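Local structure of ArCE4A (Arthrobacter sp. AW19M34-1, 5LFZ) at residues Val27-Asp32 with Ile170-Ile175. The protein is a family 4 carbohydrate esterase that probably removes acetyl groups from N-acetylated polysaccharides such as chitin, using a bound metal ion. Sequence-based numbering, arbitrary orientation. Where two conformers were deposited one is given.
Sequences VALTFD and ILMHDI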
ATOM      1  N   VAL A  27       4.865 -12.209   1.275  0.68 23.25           N
ATOM      2  CA  VAL A  27       3.998 -11.463   0.376  0.68 25.00           C
ATOM      3  C   VAL A  27       3.542 -10.200   1.106  0.68 25.42           C
ATOM      4  O   VAL A  27       3.283 -10.249   2.312  0.68 25.06           O
ATOM      5  CB  VAL A  27       2.783 -12.309  -0.062  0.68 26.15           C
ATOM      6  CG1 VAL A  27       1.703 -11.443  -0.675  0.68 27.31           C
ATOM      7  CG2 VAL A  27       3.219 -13.398  -1.036  0.68 24.64           C
ATOM      8  N   ALA A  28       3.467  -9.071   0.400  1.00 20.70           N
ATOM      9  CA  ALA A  28       2.927  -7.854   0.999  1.00 21.39           C
ATOM     10  C   ALA A  28       1.580  -7.482   0.391  1.00 20.84           C
ATOM     11  O   ALA A  28       1.491  -7.173  -0.800  1.00 23.38           O
ATOM     12  CB  ALA A  28       3.916  -6.701   0.840  1.00 21.55           C
ATOM     13  N   LEU A  29       0.529  -7.528   1.204  1.00 21.73           N
ATOM     14  CA  LEU A  29      -0.784  -7.015   0.803  1.00 21.42           C
ATOM     15  C   LEU A  29      -0.753  -5.502   0.877  1.00 22.14           C
ATOM     16  O   LEU A  29      -0.360  -4.944   1.903  1.00 19.81           O
ATOM     17  CB  LEU A  29      -1.894  -7.544   1.712  1.00 24.61           C
ATOM     18  CG  LEU A  29      -2.105  -9.053   1.791  1.00 28.71           C
ATOM     19  CD1 LEU A  29      -3.358  -9.355   2.605  1.00 30.57           C
ATOM     20  CD2 LEU A  29      -2.194  -9.636   0.396  1.00 29.84           C
ATOM     21  N   THR A  30      -1.150  -4.829  -0.197  1.00 21.27           N
ATOM     22  CA  THR A  30      -1.163  -3.370  -0.193  1.00 22.75           C
ATOM     23  C   THR A  30      -2.509  -2.842  -0.692  1.00 21.46           C
ATOM     24  O   THR A  30      -3.168  -3.457  -1.541  1.00 20.31           O
ATOM     25  CB  THR A  30       0.001  -2.768  -1.038  1.00 19.77           C
ATOM     26  OG1 THR A  30      -0.215  -3.015  -2.431  1.00 22.29           O
ATOM     27  CG2 THR A  30       1.350  -3.361  -0.621  1.00 21.26           C
ATOM     28  N   PHE A  31      -2.922  -1.711  -0.131  1.00 18.99           N
ATOM     29  CA  PHE A  31      -4.220  -1.114  -0.443  1.00 18.98           C
ATOM     30  C   PHE A  31      -4.061   0.358  -0.787  1.00 23.88           C
ATOM     31  O   PHE A  31      -3.526   1.126   0.014  1.00 21.77           O
ATOM     32  CB  PHE A  31      -5.182  -1.261   0.734  1.00 22.04           C
ATOM     33  CG  PHE A  31      -5.484  -2.687   1.106  1.00 25.24           C
ATOM     34  CD1 PHE A  31      -6.501  -3.384   0.471  1.00 23.60           C
ATOM     35  CD2 PHE A  31      -4.748  -3.329   2.089  1.00 24.05           C
ATOM     36  CE1 PHE A  31      -6.778  -4.687   0.820  1.00 24.98           C
ATOM     37  CE2 PHE A  31      -5.019  -4.635   2.437  1.00 23.91           C
ATOM     38  CZ  PHE A  31      -6.034  -5.315   1.802  1.00 26.09           C
ATOM     39  N   ASP A  32      -4.523   0.751  -1.972  1.00 21.20           N
ATOM     40  CA  ASP A  32      -4.390   2.135  -2.438  1.00 20.81           C
ATOM     41  C   ASP A  32      -5.663   2.939  -2.287  1.00 24.19           C
ATOM     42  O   ASP A  32      -6.762   2.376  -2.308  1.00 21.70           O
ATOM     43  CB  ASP A  32      -4.011   2.190  -3.921  1.00 23.10           C
ATOM     44  CG  ASP A  32      -2.571   1.857  -4.182  1.00 23.73           C
ATOM     45  OD1 ASP A  32      -1.872   1.406  -3.255  1.00 24.24           O
ATOM     46  OD2 ASP A  32      -2.147   2.033  -5.347  1.00 26.52           O
ATOM     47  N   ILE A 170       1.125  -7.256  -3.663  1.00 22.05           N
ATOM     48  CA  ILE A 170      -0.210  -7.356  -4.240  1.00 20.12           C
ATOM     49  C   ILE A 170      -0.925  -6.016  -4.162  1.00 21.94           C
ATOM     50  O   ILE A 170      -1.040  -5.440  -3.081  1.00 22.74           O
ATOM     51  CB  ILE A 170      -1.050  -8.427  -3.524  1.00 22.10           C
ATOM     52  CG1 ILE A 170      -0.320  -9.773  -3.546  1.00 29.06           C
ATOM     53  CG2 ILE A 170      -2.434  -8.535  -4.160  1.00 24.83           C
ATOM     54  CD1 ILE A 170      -1.084 -10.882  -2.858  1.00 36.04           C
ATOM     55  N   LEU A 171      -1.381  -5.520  -5.312  1.00 18.81           N
ATOM     56  CA  LEU A 171      -2.124  -4.261  -5.394  1.00 19.41           C
ATOM     57  C   LEU A 171      -3.628  -4.469  -5.296  1.00 18.54           C
ATOM     58  O   LEU A 171      -4.225  -5.162  -6.121  1.00 22.53           O
ATOM     59  CB  LEU A 171      -1.804  -3.527  -6.703  1.00 21.41           C
ATOM     60  CG  LEU A 171      -2.645  -2.281  -7.008  1.00 23.76           C
ATOM     61  CD1 LEU A 171      -2.349  -1.164  -6.022  1.00 23.93           C
ATOM     62  CD2 LEU A 171      -2.413  -1.805  -8.438  1.00 24.13           C
ATOM     63  N   MET A 172      -4.223  -3.856  -4.280  1.00 21.87           N
ATOM     64  CA  MET A 172      -5.664  -3.770  -4.138  1.00 19.74           C
ATOM     65  C   MET A 172      -6.037  -2.339  -3.787  1.00 19.60           C
ATOM     66  O   MET A 172      -5.160  -1.512  -3.507  1.00 20.25           O
ATOM     67  CB  MET A 172      -6.170  -4.732  -3.066  1.00 24.08           C
ATOM     68  CG  MET A 172      -6.022  -6.186  -3.453  1.00 23.34           C
ATOM     69  SD  MET A 172      -6.281  -7.272  -2.046  1.00 25.66           S
ATOM     70  CE  MET A 172      -4.807  -6.921  -1.090  1.00 24.62           C
ATOM     71  N   HIS A 173      -7.332  -2.057  -3.809  1.00 22.21           N
ATOM     72  CA  HIS A 173      -7.832  -0.722  -3.537  1.00 22.83           C
ATOM     73  C   HIS A 173      -8.817  -0.696  -2.391  1.00 24.34           C
ATOM     74  O   HIS A 173      -9.784  -1.461  -2.339  1.00 24.95           O
ATOM     75  CB  HIS A 173      -8.462  -0.125  -4.795  1.00 23.36           C
ATOM     76  CG  HIS A 173      -7.463   0.161  -5.868  1.00 24.91           C
ATOM     77  ND1 HIS A 173      -6.901  -0.828  -6.644  1.00 22.65           N
ATOM     78  CD2 HIS A 173      -6.879   1.322  -6.252  1.00 26.43           C
ATOM     79  CE1 HIS A 173      -6.026  -0.287  -7.475  1.00 26.18           C
ATOM     80  NE2 HIS A 173      -5.999   1.016  -7.262  1.00 27.78           N
ATOM     81  N   ASP A 174      -8.526   0.200  -1.459  1.00 25.20           N
ATOM     82  CA  ASP A 174      -9.404   0.527  -0.357  1.00 33.01           C
ATOM     83  C   ASP A 174     -10.381   1.629  -0.792  1.00 33.92           C
ATOM     84  O   ASP A 174     -10.337   2.755  -0.289  1.00 39.80           O
ATOM     85  CB  ASP A 174      -8.557   0.971   0.841  1.00 34.99           C
ATOM     86  CG  ASP A 174      -9.380   1.271   2.065  1.00 42.44           C
ATOM     87  OD1 ASP A 174     -10.582   0.918   2.091  1.00 39.82           O
ATOM     88  OD2 ASP A 174      -8.810   1.877   2.999  1.00 35.43           O
ATOM     89  N   ILE A 175     -11.237   1.319  -1.760  1.00 34.67           N
ATOM     90  CA  ILE A 175     -12.213   2.298  -2.243  1.00 38.10           C
ATOM     91  C   ILE A 175     -13.601   1.700  -2.330  1.00 36.38           C
ATOM     92  O   ILE A 175     -14.564   2.391  -2.624  1.00 39.21           O
ATOM     93  CB  ILE A 175     -11.860   2.851  -3.646  1.00 39.72           C
ATOM     94  CG1 ILE A 175     -11.748   1.727  -4.676  1.00 40.88           C
ATOM     95  CG2 ILE A 175     -10.581   3.613  -3.601  1.00 34.71           C
ATOM     96  CD1 ILE A 175     -11.657   2.189  -6.123  1.00 39.94           C
TER
HETATM   97  O   HOH W   1      -3.875   3.117  -7.083  1.00 36.74           O
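Met172 lies alongside Phe31, both pointing the same way, and the Met172 chain bends at chi3 (-70°) to bring CE within 3.5 Å of Phe31 CZ. Met172 SD, 4.8 Å from the Phe31 ring centroid, makes an oblique Met-aromatic contact. On the same face, Leu29 CD2 meets Ile170 CD1 at 3.7 Å, and helix 177-192 covers this apolar layer. Strands 26-32 and 168-173 are parallel neighbours in the barrel-like NodB homology fold of CE4 deacetylases; the ladder continues past the latter as Asp174 N donates to Asp32 O. The other face carries Thr30, Leu171, Asp32 and His173, with the Asp32 side chain about 4 Å from the bound nickel. Thr30 OG1, between backbone N and carbonyl carbon (chi1 69°), donates to Ile170 O at 2.6 Å from above the carbonyl plane, while Thr30 N grips the same oxygen; OG1 is also hydrogen-bonded to Arg120 NH1. A valine here would probably leave Ile170 O with one donor fewer and Arg120 without its hydroxyl partner. Arg120 also salt-bridges Asp32 OD1, whereas Asp32 OD2 rests 3.3 Å from Leu171 CD1, the two side chains crossing at about a right angle. A water 2.7 Å from Asp32 OD2 bridges to His173 NE2.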